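Local coordinates for protein DNA ligase (Aquifex aeolicus, PDB 3QWU) that probably seals nucleic acid strands as an ATP-dependent ligase, and binds adenosine and calcium, at residues Q70-W76 with E220-K226; P106-R111 with K309-N315; L319-L323 with L346-K350. All coordinates share one frame; numbering follows the deposited sequence. Where two conformers were deposited one is given.

Contact 1 of 3, residues Q70-W76 with E220-K226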
loop_
_atom_site.group_PDB
_atom_site.type_symbol
_atom_site.label_atom_id
_atom_site.label_comp_id
_atom_site.label_asym_id
_atom_site.label_seq_id
_atom_site.Cartn_x
_atom_site.Cartn_y
_atom_site.Cartn_z
ATOM N N GLN A 70 12.541 -13.957 -21.494
ATOM C CA GLN A 70 13.703 -13.927 -20.622
ATOM C C GLN A 70 14.805 -14.931 -20.958
ATOM O O GLN A 70 15.936 -14.721 -20.550
ATOM C CB GLN A 70 13.287 -14.123 -19.177
ATOM C CG GLN A 70 12.460 -12.981 -18.635
ATOM C CD GLN A 70 13.151 -11.626 -18.714
ATOM O OE1 GLN A 70 12.543 -10.629 -19.139
ATOM N NE2 GLN A 70 14.414 -11.581 -18.279
ATOM N N PHE A 71 14.474 -15.988 -21.700
ATOM C CA PHE A 71 15.366 -17.135 -21.885
ATOM C C PHE A 71 15.676 -17.395 -23.345
ATOM O O PHE A 71 14.776 -17.360 -24.175
ATOM C CB PHE A 71 14.810 -18.409 -21.218
ATOM C CG PHE A 71 14.677 -18.286 -19.711
ATOM C CD1 PHE A 71 15.796 -18.148 -18.907
ATOM C CD2 PHE A 71 13.449 -18.287 -19.110
ATOM C CE1 PHE A 71 15.676 -18.009 -17.513
ATOM C CE2 PHE A 71 13.324 -18.112 -17.720
ATOM C CZ PHE A 71 14.442 -17.972 -16.928
ATOM N N GLU A 72 16.965 -17.649 -23.608
ATOM C CA GLU A 72 17.517 -17.884 -24.934
ATOM C C GLU A 72 17.931 -19.333 -25.136
ATOM O O GLU A 72 18.325 -19.703 -26.246
ATOM C CB GLU A 72 18.843 -17.122 -25.129
ATOM C CG GLU A 72 18.817 -15.626 -24.952
ATOM C CD GLU A 72 20.245 -15.077 -24.893
ATOM O OE1 GLU A 72 21.100 -15.710 -24.190
ATOM O OE2 GLU A 72 20.497 -14.044 -25.569
ATOM N N ALA A 73 17.945 -20.101 -24.063
ATOM C CA ALA A 73 18.341 -21.495 -24.075
ATOM C C ALA A 73 17.295 -22.291 -23.300
ATOM O O ALA A 73 16.382 -21.725 -22.726
ATOM C CB ALA A 73 19.733 -21.648 -23.439
ATOM N N PRO A 74 17.398 -23.612 -23.306
ATOM C CA PRO A 74 16.549 -24.405 -22.452
ATOM C C PRO A 74 16.749 -24.078 -20.992
ATOM O O PRO A 74 17.793 -23.505 -20.596
ATOM C CB PRO A 74 17.045 -25.827 -22.691
ATOM C CG PRO A 74 17.706 -25.801 -24.019
ATOM C CD PRO A 74 18.296 -24.445 -24.135
ATOM N N PHE A 75 15.762 -24.446 -20.183
ATOM C CA PHE A 75 15.818 -24.118 -18.795
ATOM C C PHE A 75 15.206 -25.197 -17.937
ATOM O O PHE A 75 14.203 -25.840 -18.286
ATOM C CB PHE A 75 15.158 -22.743 -18.512
ATOM C CG PHE A 75 13.816 -22.615 -19.095
ATOM C CD1 PHE A 75 12.702 -23.003 -18.374
ATOM C CD2 PHE A 75 13.654 -22.164 -20.399
ATOM C CE1 PHE A 75 11.447 -22.915 -18.926
ATOM C CE2 PHE A 75 12.424 -22.107 -20.959
ATOM C CZ PHE A 75 11.291 -22.471 -20.213
ATOM N N TRP A 76 15.822 -25.364 -16.785
ATOM C CA TRP A 76 15.329 -26.273 -15.780
ATOM C C TRP A 76 14.245 -25.580 -14.915
ATOM O O TRP A 76 14.375 -24.414 -14.545
ATOM C CB TRP A 76 16.499 -26.737 -14.903
ATOM C CG TRP A 76 17.457 -27.681 -15.592
ATOM C CD1 TRP A 76 18.620 -27.360 -16.206
ATOM C CD2 TRP A 76 17.317 -29.093 -15.711
ATOM N NE1 TRP A 76 19.235 -28.478 -16.685
ATOM C CE2 TRP A 76 18.456 -29.564 -16.402
ATOM C CE3 TRP A 76 16.348 -30.014 -15.289
ATOM C CZ2 TRP A 76 18.649 -30.905 -16.693
ATOM C CZ3 TRP A 76 16.553 -31.363 -15.569
ATOM C CH2 TRP A 76 17.687 -31.790 -16.280
ATOM N N GLU A 220 18.218 -21.052 -16.412
ATOM C CA GLU A 220 18.781 -21.202 -17.743
ATOM C C GLU A 220 19.982 -22.121 -17.714
ATOM O O GLU A 220 20.860 -22.006 -16.879
ATOM C CB GLU A 220 19.151 -19.853 -18.376
ATOM C CG GLU A 220 19.283 -19.910 -19.922
ATOM C CD GLU A 220 19.548 -18.529 -20.497
ATOM O OE1 GLU A 220 20.695 -18.084 -20.425
ATOM O OE2 GLU A 220 18.609 -17.855 -20.949
ATOM N N ASP A 221 19.977 -23.067 -18.636
ATOM C CA ASP A 221 20.983 -24.113 -18.677
ATOM C C ASP A 221 22.108 -23.505 -19.496
ATOM O O ASP A 221 22.253 -23.776 -20.657
ATOM C CB ASP A 221 20.366 -25.337 -19.346
ATOM C CG ASP A 221 21.298 -26.548 -19.368
ATOM O OD1 ASP A 221 21.996 -26.790 -18.358
ATOM O OD2 ASP A 221 21.279 -27.274 -20.397
ATOM N N SER A 222 22.864 -22.601 -18.905
ATOM C CA SER A 222 23.798 -21.855 -19.669
ATOM C C SER A 222 24.836 -21.213 -18.803
ATOM O O SER A 222 24.751 -21.305 -17.609
ATOM C CB SER A 222 23.045 -20.774 -20.412
ATOM O OG SER A 222 22.570 -19.829 -19.477
ATOM N N GLU A 223 25.820 -20.571 -19.442
ATOM C CA GLU A 223 26.854 -19.840 -18.703
ATOM C C GLU A 223 26.298 -18.659 -17.895
ATOM O O GLU A 223 26.591 -18.517 -16.732
ATOM C CB GLU A 223 28.000 -19.370 -19.620
ATOM C CG GLU A 223 29.196 -20.329 -19.668
ATOM C CD GLU A 223 29.832 -20.591 -18.304
ATOM O OE1 GLU A 223 29.939 -19.636 -17.493
ATOM O OE2 GLU A 223 30.237 -21.756 -18.051
ATOM N N ARG A 224 25.506 -17.814 -18.488
ATOM C CA ARG A 224 24.997 -16.705 -17.709
ATOM C C ARG A 224 23.971 -17.207 -16.665
ATOM O O ARG A 224 23.781 -16.594 -15.624
ATOM C CB ARG A 224 24.447 -15.613 -18.622
ATOM C CG ARG A 224 23.202 -16.009 -19.375
ATOM C CD ARG A 224 22.494 -14.805 -19.904
ATOM N NE ARG A 224 21.165 -15.176 -20.360
ATOM C CZ ARG A 224 20.352 -14.379 -21.044
ATOM N NH1 ARG A 224 19.140 -14.827 -21.392
ATOM N NH2 ARG A 224 20.735 -13.143 -21.371
ATOM N N ASN A 225 23.369 -18.367 -16.924
ATOM C CA ASN A 225 22.544 -19.068 -15.936
ATOM C C ASN A 225 21.432 -18.183 -15.332
ATOM O O ASN A 225 21.246 -18.125 -14.122
ATOM C CB ASN A 225 23.466 -19.628 -14.842
ATOM C CG ASN A 225 22.751 -20.551 -13.859
ATOM O OD1 ASN A 225 23.154 -20.633 -12.719
ATOM N ND2 ASN A 225 21.714 -21.236 -14.295
ATOM N N LYS A 226 20.708 -17.496 -16.199
ATOM C CA LYS A 226 19.752 -16.524 -15.777
ATOM C C LYS A 226 18.609 -17.273 -15.090
ATOM O O LYS A 226 18.237 -18.412 -15.479
ATOM C CB LYS A 226 19.301 -15.681 -16.974
ATOM C CG LYS A 226 18.009 -14.835 -16.823
ATOM C CD LYS A 226 18.232 -13.363 -17.304
ATOM C CE LYS A 226 17.042 -12.732 -17.962
ATOM N NZ LYS A 226 17.022 -12.826 -19.443
HETATM O O HOH W 1 22.643 -17.835 -22.890
#
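One face of the Arg-224 guanidinium is covered by the carboxylate of Glu-72, the two planes only 15° apart and OE1 of Glu-72 3.4 Å above the guanidinium plane, over its centre; along the edge, near that plane, sits the carboxylate of Glu-220. The Phe-71 ring has CB of Gln-70 against one face, while OE2 of Glu-220 and the carbonyl of Lys-226 meet its edge, where the weakly positive ring hydrogens suit oxygen. Trp-76 likewise turns its NE1 edge to OD1 of Asp-221, whose other oxygen, OD2, pairs with Arg-190.

The setting is the end of an antiparallel strand pair in the putative nucleotidyltransferase domain: Phe-75 and Glu-220 form a non-hydrogen-bonded pair, and the 221-226 loop closes a beta hairpin. Asp-221 N donates to Pro-74 O at 3.0 Å.

Glu-220, its CG anti to the backbone N (chi1 -160°) and its chain extended, carries two oxygens out to Arg-224 and Glu-72 N. Arg-224 grips it side-on, NE to OE1 at 2.9 Å and NH1 to OE2 at 3.1 Å; Ser-222 OG adds a bond to the anti lone pair of OE1, and itself accepts from Asn-225 N in an ST motif. From across the contact Glu-72 N reaches OE2 at 3.1 Å, almost straight (169°) but from above the carboxylate plane. With an alanine in place of Glu-220, Arg-224 would probably lose its side-on partner and turn more freely, leaving Glu-72 N and Ser-222 OG without their acceptor.

Glu-72 pairs with Arg-224 by electrostatics alone, its OE1 lying off the line of any N-H. Arginine, touching both carboxylates, probably eases their repulsion, and a water probably helps, donating to Glu-72 OE1 at 2.9 Å and to Glu-220 OE1 at 3.2 Å.

Contact 2 of 3, residues P106-R111 with K309-N315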
loop_
_atom_site.group_PDB
_atom_site.type_symbol
_atom_site.label_atom_id
_atom_site.label_comp_id
_atom_site.label_asym_id
_atom_site.label_seq_id
_atom_site.Cartn_x
_atom_site.Cartn_y
_atom_site.Cartn_z
ATOM N N PRO A 106 21.006 -18.878 14.725
ATOM C CA PRO A 106 21.197 -19.795 15.847
ATOM C C PRO A 106 20.284 -21.026 15.774
ATOM O O PRO A 106 20.656 -22.106 16.215
ATOM C CB PRO A 106 20.861 -18.933 17.083
ATOM C CG PRO A 106 20.744 -17.566 16.621
ATOM C CD PRO A 106 20.526 -17.550 15.161
ATOM N N PHE A 107 19.098 -20.864 15.204
ATOM C CA PHE A 107 18.198 -21.992 15.078
ATOM C C PHE A 107 18.680 -22.933 13.987
ATOM O O PHE A 107 18.900 -24.119 14.265
ATOM C CB PHE A 107 16.770 -21.530 14.806
ATOM C CG PHE A 107 15.858 -22.619 14.312
ATOM C CD1 PHE A 107 15.297 -23.506 15.182
ATOM C CD2 PHE A 107 15.564 -22.732 12.973
ATOM C CE1 PHE A 107 14.438 -24.470 14.751
ATOM C CE2 PHE A 107 14.732 -23.719 12.522
ATOM C CZ PHE A 107 14.151 -24.583 13.418
ATOM N N THR A 108 18.840 -22.422 12.765
ATOM C CA THR A 108 19.297 -23.243 11.624
ATOM C C THR A 108 20.655 -23.884 11.917
ATOM O O THR A 108 20.842 -25.061 11.649
ATOM C CB THR A 108 19.397 -22.434 10.282
ATOM O OG1 THR A 108 18.263 -21.572 10.152
ATOM C CG2 THR A 108 19.578 -23.396 9.024
ATOM N N THR A 109 21.599 -23.130 12.458
ATOM C CA THR A 109 22.911 -23.698 12.842
ATOM C C THR A 109 22.813 -24.802 13.914
ATOM O O THR A 109 23.499 -25.803 13.819
ATOM C CB THR A 109 23.889 -22.630 13.378
ATOM O OG1 THR A 109 24.046 -21.631 12.400
ATOM C CG2 THR A 109 25.265 -23.258 13.722
ATOM N N ASP A 110 21.988 -24.595 14.940
ATOM C CA ASP A 110 21.742 -25.623 15.969
ATOM C C ASP A 110 21.181 -26.917 15.354
ATOM O O ASP A 110 21.538 -28.030 15.720
ATOM C CB ASP A 110 20.728 -25.056 16.978
ATOM C CG ASP A 110 20.304 -26.065 18.033
ATOM O OD1 ASP A 110 19.601 -27.024 17.672
ATOM O OD2 ASP A 110 20.660 -25.896 19.215
ATOM N N ARG A 111 20.289 -26.774 14.420
ATOM C CA ARG A 111 19.602 -27.942 13.905
ATOM C C ARG A 111 20.210 -28.601 12.649
ATOM O O ARG A 111 19.672 -29.594 12.191
ATOM C CB ARG A 111 18.150 -27.587 13.653
ATOM C CG ARG A 111 17.393 -27.140 14.884
ATOM C CD ARG A 111 17.261 -28.238 15.904
ATOM N NE ARG A 111 16.667 -29.429 15.303
ATOM C CZ ARG A 111 15.374 -29.589 15.068
ATOM N NH1 ARG A 111 14.955 -30.683 14.489
ATOM N NH2 ARG A 111 14.505 -28.653 15.406
ATOM N N LYS A 309 12.159 -25.924 17.959
ATOM C CA LYS A 309 12.929 -26.884 18.816
ATOM C C LYS A 309 14.439 -26.705 18.718
ATOM O O LYS A 309 14.955 -26.565 17.618
ATOM C CB LYS A 309 12.702 -28.277 18.278
ATOM C CG LYS A 309 11.864 -29.152 19.053
ATOM C CD LYS A 309 11.468 -30.348 18.156
ATOM C CE LYS A 309 12.462 -31.499 18.253
ATOM N NZ LYS A 309 12.123 -32.688 17.413
ATOM N N PHE A 310 15.156 -26.795 19.820
ATOM C CA PHE A 310 16.606 -26.716 19.759
ATOM C C PHE A 310 17.262 -27.865 20.480
ATOM O O PHE A 310 16.718 -28.367 21.442
ATOM C CB PHE A 310 17.162 -25.455 20.399
ATOM C CG PHE A 310 16.651 -24.207 19.829
ATOM C CD1 PHE A 310 15.334 -23.833 20.029
ATOM C CD2 PHE A 310 17.504 -23.348 19.155
ATOM C CE1 PHE A 310 14.849 -22.635 19.515
ATOM C CE2 PHE A 310 17.047 -22.128 18.660
ATOM C CZ PHE A 310 15.715 -21.771 18.818
ATOM N N ARG A 311 18.449 -28.237 20.016
ATOM C CA ARG A 311 19.348 -29.150 20.725
ATOM C C ARG A 311 20.008 -28.441 21.916
ATOM O O ARG A 311 20.205 -29.059 22.971
ATOM C CB ARG A 311 20.401 -29.699 19.766
ATOM C CG ARG A 311 19.755 -30.307 18.511
ATOM C CD ARG A 311 20.696 -31.122 17.698
ATOM N NE ARG A 311 20.838 -32.463 18.250
ATOM C CZ ARG A 311 21.649 -33.403 17.761
ATOM N NH1 ARG A 311 21.695 -34.590 18.364
ATOM N NH2 ARG A 311 22.407 -33.165 16.691
ATOM N N LYS A 312 20.277 -27.140 21.771
ATOM C CA LYS A 312 20.896 -26.378 22.830
ATOM C C LYS A 312 20.019 -25.222 23.287
ATOM O O LYS A 312 19.557 -24.424 22.463
ATOM C CB LYS A 312 22.194 -25.769 22.329
ATOM C CG LYS A 312 23.286 -26.738 21.990
ATOM C CD LYS A 312 24.663 -26.051 22.186
ATOM C CE LYS A 312 25.855 -26.944 21.753
ATOM N NZ LYS A 312 27.149 -26.205 21.947
ATOM N N LYS A 313 19.852 -25.094 24.594
ATOM C CA LYS A 313 19.231 -23.907 25.213
ATOM C C LYS A 313 19.900 -22.580 24.882
ATOM O O LYS A 313 19.236 -21.633 24.538
ATOM C CB LYS A 313 19.189 -24.039 26.740
ATOM C CG LYS A 313 18.085 -23.229 27.380
ATOM C CD LYS A 313 18.366 -22.978 28.860
ATOM C CE LYS A 313 17.307 -22.076 29.478
ATOM N NZ LYS A 313 17.716 -21.609 30.852
ATOM N N GLU A 314 21.206 -22.482 24.995
ATOM C CA GLU A 314 21.861 -21.217 24.661
ATOM C C GLU A 314 21.412 -20.705 23.252
ATOM O O GLU A 314 21.263 -19.507 23.047
ATOM C CB GLU A 314 23.392 -21.348 24.755
ATOM C CG GLU A 314 24.066 -22.015 23.506
ATOM C CD GLU A 314 25.443 -22.646 23.806
ATOM O OE1 GLU A 314 25.471 -23.666 24.533
ATOM O OE2 GLU A 314 26.487 -22.139 23.301
ATOM N N ASN A 315 21.193 -21.628 22.321
ATOM C CA ASN A 315 20.759 -21.310 20.960
ATOM C C ASN A 315 19.341 -20.748 20.824
ATOM O O ASN A 315 19.093 -19.917 19.945
ATOM C CB ASN A 315 20.907 -22.532 20.053
ATOM C CG ASN A 315 22.340 -22.857 19.796
ATOM O OD1 ASN A 315 23.191 -21.982 19.917
ATOM N ND2 ASN A 315 22.623 -24.105 19.414
#
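With chi1 at 175°, Asp-110 carries CG beside its own carbonyl carbon, and the carboxylate leaves helix 106-115 for the turn between Phe-310 and Asn-315. A similar first torsion in Phe-107 (165°) turns that ring's edge toward one face of Phe-310, a T-shaped pair with centroids 5.6 Å apart.

Both oxygens of Asp-110 are used. OD1 takes Arg-311 N at 2.9 Å and OD2 takes Lys-312 N at 2.9 Å, each through a syn lone pair, so a short two-oxygen acid matches two successive backbone N-H groups. The anti lone pair of OD2 receives Asn-315 ND2 at 2.7 Å, a bond that lies in the amide plane of the asparagine. Arg-111 folds back to set NH2 3.1 Å from Lys-309 O, above the carbonyl plane; its charge is met by Asp-151 and Asp-114.

The helix of the RNA-ligase-family region is thereby joined to the strand-to-helix turn of the C-terminal region. Three donors on a buried carboxylate, at the start of helix 313-325, probably keep Asp-110 ionised, although none of the three is itself a charged group.

Contact 3 of 3, residues L319-L323 with L346-K350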
loop_
_atom_site.group_PDB
_atom_site.type_symbol
_atom_site.label_atom_id
_atom_site.label_comp_id
_atom_site.label_asym_id
_atom_site.label_seq_id
_atom_site.Cartn_x
_atom_site.Cartn_y
_atom_site.Cartn_z
ATOM N N LEU A 319 18.543 -17.069 19.686
ATOM C CA LEU A 319 17.547 -16.767 18.663
ATOM C C LEU A 319 16.614 -15.620 19.090
ATOM O O LEU A 319 16.399 -14.723 18.297
ATOM C CB LEU A 319 16.726 -17.990 18.242
ATOM C CG LEU A 319 15.604 -17.526 17.290
ATOM C CD1 LEU A 319 16.161 -17.351 15.854
ATOM C CD2 LEU A 319 14.427 -18.434 17.320
ATOM N N LEU A 320 16.047 -15.671 20.299
ATOM C CA LEU A 320 15.261 -14.538 20.849
ATOM C C LEU A 320 15.998 -13.234 20.732
ATOM O O LEU A 320 15.421 -12.224 20.313
ATOM C CB LEU A 320 14.906 -14.714 22.337
ATOM C CG LEU A 320 13.907 -15.836 22.643
ATOM C CD1 LEU A 320 13.767 -16.034 24.124
ATOM C CD2 LEU A 320 12.537 -15.616 22.009
ATOM N N GLU A 321 17.268 -13.241 21.134
ATOM C CA GLU A 321 18.060 -12.004 21.124
ATOM C C GLU A 321 18.294 -11.538 19.671
ATOM O O GLU A 321 18.216 -10.331 19.372
ATOM C CB GLU A 321 19.357 -12.164 21.943
ATOM C CG GLU A 321 19.067 -12.364 23.476
ATOM C CD GLU A 321 20.313 -12.486 24.382
ATOM O OE1 GLU A 321 21.422 -12.821 23.893
ATOM O OE2 GLU A 321 20.167 -12.267 25.611
ATOM N N LEU A 322 18.520 -12.477 18.751
ATOM C CA LEU A 322 18.594 -12.076 17.340
ATOM C C LEU A 322 17.289 -11.390 16.861
ATOM O O LEU A 322 17.318 -10.303 16.273
ATOM C CB LEU A 322 18.966 -13.243 16.421
ATOM C CG LEU A 322 19.074 -12.775 14.963
ATOM C CD1 LEU A 322 20.117 -11.614 14.885
ATOM C CD2 LEU A 322 19.355 -13.913 13.957
ATOM N N LEU A 323 16.152 -11.998 17.135
ATOM C CA LEU A 323 14.902 -11.471 16.627
ATOM C C LEU A 323 14.523 -10.089 17.226
ATOM O O LEU A 323 13.962 -9.263 16.541
ATOM C CB LEU A 323 13.784 -12.511 16.770
ATOM C CG LEU A 323 13.544 -13.412 15.537
ATOM C CD1 LEU A 323 14.793 -13.909 14.943
ATOM C CD2 LEU A 323 12.653 -14.596 15.889
ATOM N N LEU A 346 10.902 -24.050 22.162
ATOM C CA LEU A 346 10.675 -22.604 22.287
ATOM C C LEU A 346 9.349 -22.202 21.657
ATOM O O LEU A 346 9.026 -22.613 20.534
ATOM C CB LEU A 346 11.777 -21.799 21.640
ATOM C CG LEU A 346 11.629 -20.276 21.726
ATOM C CD1 LEU A 346 11.739 -19.766 23.171
ATOM C CD2 LEU A 346 12.692 -19.668 20.855
ATOM N N GLU A 347 8.585 -21.400 22.390
ATOM C CA GLU A 347 7.381 -20.774 21.849
ATOM C C GLU A 347 7.505 -19.309 22.118
ATOM O O GLU A 347 7.849 -18.928 23.221
ATOM C CB GLU A 347 6.101 -21.265 22.551
ATOM C CG GLU A 347 5.731 -22.720 22.348
ATOM C CD GLU A 347 4.335 -23.044 22.876
ATOM O OE1 GLU A 347 3.504 -22.125 23.063
ATOM O OE2 GLU A 347 4.066 -24.246 23.093
ATOM N N PHE A 348 7.194 -18.471 21.142
ATOM C CA PHE A 348 7.284 -17.040 21.381
ATOM C C PHE A 348 6.328 -16.247 20.512
ATOM O O PHE A 348 5.849 -16.729 19.482
ATOM C CB PHE A 348 8.737 -16.542 21.226
ATOM C CG PHE A 348 9.235 -16.537 19.816
ATOM C CD1 PHE A 348 9.868 -17.649 19.281
ATOM C CD2 PHE A 348 9.108 -15.388 19.016
ATOM C CE1 PHE A 348 10.342 -17.641 17.950
ATOM C CE2 PHE A 348 9.582 -15.374 17.697
ATOM C CZ PHE A 348 10.175 -16.494 17.156
ATOM N N ASP A 349 6.074 -15.018 20.960
ATOM C CA ASP A 349 5.172 -14.131 20.299
ATOM C C ASP A 349 5.908 -12.982 19.590
ATOM O O ASP A 349 6.859 -12.417 20.143
ATOM C CB ASP A 349 4.193 -13.592 21.339
ATOM C CG ASP A 349 3.208 -14.670 21.850
ATOM O OD1 ASP A 349 3.054 -15.755 21.205
ATOM O OD2 ASP A 349 2.540 -14.408 22.886
ATOM N N LYS A 350 5.507 -12.682 18.352
ATOM C CA LYS A 350 5.796 -11.383 17.751
ATOM C C LYS A 350 4.502 -10.560 17.945
ATOM O O LYS A 350 3.448 -10.902 17.396
ATOM C CB LYS A 350 6.198 -11.485 16.253
ATOM C CG LYS A 350 7.576 -12.158 15.981
ATOM C CD LYS A 350 7.854 -12.513 14.475
ATOM C CE LYS A 350 8.812 -13.762 14.380
ATOM N NZ LYS A 350 9.564 -13.925 13.105
#
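Phe-348, on strand 343-352, projects toward residues 319-323 of helix 313-325 and meets three leucines in turn. Its CB lies 4.0 Å from Leu-320 CD2, and CG is scarcely farther from the same methyl, at 4.1 Å; the two side chains run alongside each other, pointing opposite ways. Farther out, CE1 has Leu-319 CD2 at 4.2 Å. On the other branch CE2 is 3.6 Å from Leu-323 CD2, and at the tip CZ comes to 3.4 Å from that methyl, the tightest approach in the contact. With chi1 at 71°, CG sits between the backbone N and the carbonyl carbon, which lifts the ring off the strand to where all three methyls approach it obliquely. Next to it in the sheet, Phe-306 brings its ring nearly parallel to that of Phe-348.

Leu-346, two residues back and so on the same side of the strand, puts CD2 against both Leu-319 CD2 (4.1 Å) and Leu-320 CD2 (4.2 Å). Branched leucine suits a helix surface that must fit round an aromatic ring. Lys-350 adds its aliphatic part, CE lying by Leu-323 CD2, while NZ is hydrogen-bonded to Pro-139 O. Glu-347 instead points away and pairs with Arg-336.

Helix and strand run nearly parallel, the segment axes 13° and 11.1 Å apart: a helix packed on one face of an antiparallel three-stranded sheet in the ligase's C-terminal region.

Overall arrangement
Contacts 2 and 3 are neighbours, their centres about 12 Å apart, whereas contact 1 lies on the opposite side of the chain's centre, its own centre about 38 and 40 Å from theirs. Both neighbours use helix 313-325 and the sheet holding strands 303-310 and 343-352, and they touch where Phe-310 packs on Leu-319 and Leu-346. Contact 3 is wholly apolar packing inside the C-terminal region; contact 2, also buried, joins that region to the RNA-ligase-family region and adds a carboxylate satisfied by amide donors. Contact 1, partly buried at a hairpin end, instead relies on a charged network with a bridging water.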